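Local coordinates for protein diacylglycerol kinase (PDB 3S40) that probably phosphorylates diacylglycerol with ATP to give phosphatidic acid, at residues 5-17 with 35-47. Sequence-based numbering, arbitrary orientation.
Sequences KTKFEKVLLIVNP and LAAAFPDLHILHT
Val11 to Val15 runs parallel to Leu42 to His46, the strand axes 4.7 Å apart at closest approach, and six backbone hydrogen bonds join 11-15 to 41-47, from Val11 N to Asp41 O at the start to Thr47 N to Val15 O at the end. Val15 O also takes a weak bond from Thr47 OG1. On the face carrying Val11, Leu13 and Val15, Val11 packs with both branches. With CG1 anti to the backbone N (chi1 180°), CG2 sits over one face of the Phe39 ring, 4.0 Å from the centroid, a CH-pi contact; Ala38 CB covers the opposite face. The other branch, CG1, meets Leu42 CD1 at 3.6 Å. This is a beta-alpha-beta crossover: helix 24-38 links the two strands, and Leu35 CD1 on its last turn lies 4.2 Å from Leu13 CD2. Strand 42-46 forms one border of the four-stranded parallel sheet of the kinase catalytic domain, while 11-15 pairs on its other side with 66-71. On the reverse face, Leu12 CD1 meets Leu45 CD1 at 3.9 Å, the two side chains crossing at about a right angle and both touching Phe60 of helix 52-60. Where the strands begin, one water links Val11 O and Asp41 OD1, another Glu9 O and Asp41 N.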
# COMPACT_ATOMS: atom_id res chain seq x y z
N LYS A 5 4.00 15.94 -26.32
CA LYS A 5 4.19 16.71 -25.09
C LYS A 5 3.62 15.99 -23.87
O LYS A 5 2.45 15.59 -23.86
CB LYS A 5 3.56 18.10 -25.22
CG LYS A 5 3.53 18.90 -23.92
CD LYS A 5 4.93 19.21 -23.42
CE LYS A 5 4.89 19.99 -22.12
NZ LYS A 5 6.25 20.34 -21.63
N THR A 6 4.45 15.84 -22.85
CA THR A 6 4.10 15.07 -21.66
C THR A 6 3.57 15.96 -20.53
O THR A 6 3.81 17.16 -20.51
CB THR A 6 5.32 14.24 -21.18
OG1 THR A 6 5.24 14.03 -19.77
CG2 THR A 6 6.64 14.95 -21.51
N LYS A 7 2.83 15.36 -19.60
CA LYS A 7 2.36 16.10 -18.44
C LYS A 7 3.39 16.09 -17.30
O LYS A 7 3.10 16.56 -16.20
CB LYS A 7 1.02 15.55 -17.96
CG LYS A 7 1.11 14.27 -17.17
CD LYS A 7 -0.27 13.75 -16.77
CE LYS A 7 -1.08 13.31 -17.98
NZ LYS A 7 -2.26 12.47 -17.62
N PHE A 8 4.57 15.55 -17.55
CA PHE A 8 5.62 15.48 -16.54
C PHE A 8 6.91 16.08 -17.07
O PHE A 8 7.67 15.40 -17.76
CB PHE A 8 5.87 14.04 -16.11
CG PHE A 8 4.65 13.34 -15.59
CD1 PHE A 8 3.99 13.81 -14.46
CD2 PHE A 8 4.18 12.21 -16.24
CE1 PHE A 8 2.85 13.16 -13.99
CE2 PHE A 8 3.04 11.54 -15.76
CZ PHE A 8 2.38 12.02 -14.64
N GLU A 9 7.17 17.33 -16.72
CA GLU A 9 8.31 18.05 -17.29
C GLU A 9 9.61 17.50 -16.72
O GLU A 9 10.57 17.28 -17.45
CB GLU A 9 8.18 19.53 -16.96
CG GLU A 9 8.87 20.44 -17.95
CD GLU A 9 8.68 21.90 -17.59
OE1 GLU A 9 9.52 22.45 -16.84
OE2 GLU A 9 7.68 22.50 -18.04
N LYS A 10 9.64 17.25 -15.41
CA LYS A 10 10.80 16.66 -14.77
C LYS A 10 10.43 15.41 -14.01
O LYS A 10 9.42 15.35 -13.27
CB LYS A 10 11.49 17.68 -13.86
CG LYS A 10 12.00 18.89 -14.61
CD LYS A 10 12.11 20.09 -13.72
CE LYS A 10 13.47 20.19 -13.08
NZ LYS A 10 13.96 21.60 -13.14
N VAL A 11 11.26 14.40 -14.20
CA VAL A 11 11.05 13.07 -13.62
C VAL A 11 12.28 12.66 -12.81
O VAL A 11 13.43 12.87 -13.23
CB VAL A 11 10.78 12.02 -14.74
CG1 VAL A 11 10.57 10.63 -14.15
CG2 VAL A 11 9.59 12.45 -15.62
N LEU A 12 12.02 12.09 -11.64
CA LEU A 12 13.02 11.39 -10.85
C LEU A 12 12.73 9.89 -10.81
O LEU A 12 11.62 9.47 -10.50
CB LEU A 12 12.99 11.90 -9.41
CG LEU A 12 13.79 11.07 -8.40
CD1 LEU A 12 15.29 11.05 -8.72
CD2 LEU A 12 13.52 11.57 -6.99
N LEU A 13 13.75 9.08 -11.11
CA LEU A 13 13.71 7.64 -10.91
C LEU A 13 14.62 7.24 -9.76
O LEU A 13 15.84 7.47 -9.80
CB LEU A 13 14.13 6.89 -12.20
CG LEU A 13 14.36 5.37 -12.08
CD1 LEU A 13 13.03 4.66 -11.80
CD2 LEU A 13 15.01 4.74 -13.33
N ILE A 14 14.03 6.66 -8.72
CA ILE A 14 14.81 6.15 -7.59
C ILE A 14 15.02 4.66 -7.79
O ILE A 14 14.06 3.92 -7.98
CB ILE A 14 14.11 6.39 -6.23
CG1 ILE A 14 13.95 7.89 -6.00
CG2 ILE A 14 14.90 5.72 -5.06
CD1 ILE A 14 12.94 8.27 -4.90
N VAL A 15 16.27 4.24 -7.75
CA VAL A 15 16.62 2.84 -7.98
C VAL A 15 17.23 2.20 -6.74
O VAL A 15 18.26 2.67 -6.25
CB VAL A 15 17.65 2.70 -9.11
CG1 VAL A 15 18.19 1.26 -9.17
CG2 VAL A 15 17.02 3.11 -10.45
N ASN A 16 16.61 1.14 -6.26
CA ASN A 16 17.23 0.26 -5.26
C ASN A 16 18.05 -0.79 -6.00
O ASN A 16 17.50 -1.67 -6.66
CB ASN A 16 16.15 -0.41 -4.40
CG ASN A 16 16.73 -1.37 -3.37
OD1 ASN A 16 17.94 -1.55 -3.29
ND2 ASN A 16 15.86 -1.98 -2.57
N PRO A 17 19.39 -0.68 -5.91
CA PRO A 17 20.29 -1.52 -6.71
C PRO A 17 20.12 -2.99 -6.37
O PRO A 17 20.43 -3.86 -7.19
CB PRO A 17 21.69 -1.03 -6.31
CG PRO A 17 21.48 0.30 -5.67
CD PRO A 17 20.13 0.22 -5.02
N LEU A 35 11.86 5.05 -20.39
CA LEU A 35 11.70 6.25 -19.59
C LEU A 35 12.53 7.38 -20.18
O LEU A 35 12.07 8.51 -20.31
CB LEU A 35 12.10 5.98 -18.14
CG LEU A 35 11.28 4.87 -17.48
CD1 LEU A 35 11.79 4.62 -16.07
CD2 LEU A 35 9.80 5.25 -17.47
N ALA A 36 13.77 7.07 -20.55
CA ALA A 36 14.63 8.12 -21.06
C ALA A 36 14.11 8.62 -22.41
O ALA A 36 14.24 9.80 -22.73
CB ALA A 36 16.10 7.62 -21.15
N ALA A 37 13.48 7.74 -23.18
CA ALA A 37 12.92 8.14 -24.47
C ALA A 37 11.71 9.03 -24.29
O ALA A 37 11.50 9.95 -25.07
CB ALA A 37 12.56 6.92 -25.31
N ALA A 38 10.91 8.72 -23.27
CA ALA A 38 9.63 9.39 -23.08
C ALA A 38 9.79 10.72 -22.37
O ALA A 38 9.10 11.68 -22.70
CB ALA A 38 8.65 8.49 -22.31
N PHE A 39 10.71 10.79 -21.41
CA PHE A 39 10.85 11.99 -20.57
C PHE A 39 12.16 12.75 -20.80
O PHE A 39 13.21 12.33 -20.34
CB PHE A 39 10.71 11.59 -19.10
CG PHE A 39 9.47 10.77 -18.80
CD1 PHE A 39 8.20 11.27 -19.07
CD2 PHE A 39 9.59 9.51 -18.24
CE1 PHE A 39 7.06 10.52 -18.79
CE2 PHE A 39 8.46 8.75 -17.96
CZ PHE A 39 7.18 9.26 -18.23
N PRO A 40 12.11 13.91 -21.46
CA PRO A 40 13.33 14.61 -21.87
C PRO A 40 14.18 15.18 -20.71
O PRO A 40 15.27 15.67 -20.97
CB PRO A 40 12.79 15.75 -22.74
CG PRO A 40 11.44 16.02 -22.18
CD PRO A 40 10.89 14.68 -21.78
N ASP A 41 13.69 15.11 -19.48
CA ASP A 41 14.48 15.50 -18.31
C ASP A 41 14.27 14.49 -17.20
O ASP A 41 13.28 14.52 -16.47
CB ASP A 41 14.08 16.90 -17.81
CG ASP A 41 14.92 17.38 -16.62
OD1 ASP A 41 15.48 16.57 -15.85
OD2 ASP A 41 15.01 18.61 -16.43
N LEU A 42 15.24 13.60 -17.07
CA LEU A 42 15.10 12.44 -16.23
C LEU A 42 16.31 12.30 -15.31
O LEU A 42 17.44 12.28 -15.76
CB LEU A 42 14.96 11.19 -17.10
CG LEU A 42 14.99 9.83 -16.41
CD1 LEU A 42 13.83 9.72 -15.43
CD2 LEU A 42 14.94 8.67 -17.44
N HIS A 43 16.06 12.20 -14.02
CA HIS A 43 17.13 12.16 -13.06
C HIS A 43 17.08 10.81 -12.37
O HIS A 43 16.02 10.38 -11.87
CB HIS A 43 16.99 13.33 -12.07
CG HIS A 43 18.22 13.58 -11.26
ND1 HIS A 43 18.41 14.74 -10.53
CD2 HIS A 43 19.34 12.84 -11.08
CE1 HIS A 43 19.59 14.69 -9.93
NE2 HIS A 43 20.17 13.55 -10.25
N ILE A 44 18.20 10.12 -12.35
CA ILE A 44 18.25 8.77 -11.81
C ILE A 44 19.19 8.71 -10.63
O ILE A 44 20.36 9.07 -10.75
CB ILE A 44 18.72 7.78 -12.85
CG1 ILE A 44 17.87 7.86 -14.10
CG2 ILE A 44 18.71 6.36 -12.29
CD1 ILE A 44 18.30 6.87 -15.19
N LEU A 45 18.68 8.23 -9.49
CA LEU A 45 19.47 8.13 -8.27
C LEU A 45 19.40 6.74 -7.69
O LEU A 45 18.31 6.19 -7.53
CB LEU A 45 18.97 9.12 -7.21
CG LEU A 45 18.99 10.62 -7.51
CD1 LEU A 45 18.33 11.37 -6.34
CD2 LEU A 45 20.42 11.14 -7.77
N HIS A 46 20.55 6.17 -7.36
CA HIS A 46 20.55 4.89 -6.67
C HIS A 46 20.46 5.13 -5.18
O HIS A 46 21.02 6.10 -4.69
CB HIS A 46 21.82 4.11 -6.98
CG HIS A 46 22.04 3.85 -8.43
ND1 HIS A 46 23.04 3.01 -8.90
CD2 HIS A 46 21.39 4.30 -9.53
CE1 HIS A 46 22.99 2.97 -10.22
NE2 HIS A 46 22.00 3.74 -10.63
N THR A 47 19.72 4.29 -4.45
CA THR A 47 19.77 4.32 -2.99
C THR A 47 21.06 3.63 -2.54
O THR A 47 21.60 2.82 -3.27
CB THR A 47 18.59 3.57 -2.34
OG1 THR A 47 18.49 2.26 -2.91
CG2 THR A 47 17.27 4.33 -2.57
O HOH W 1 10.92 14.66 -18.45
O HOH W 2 14.46 15.49 -13.42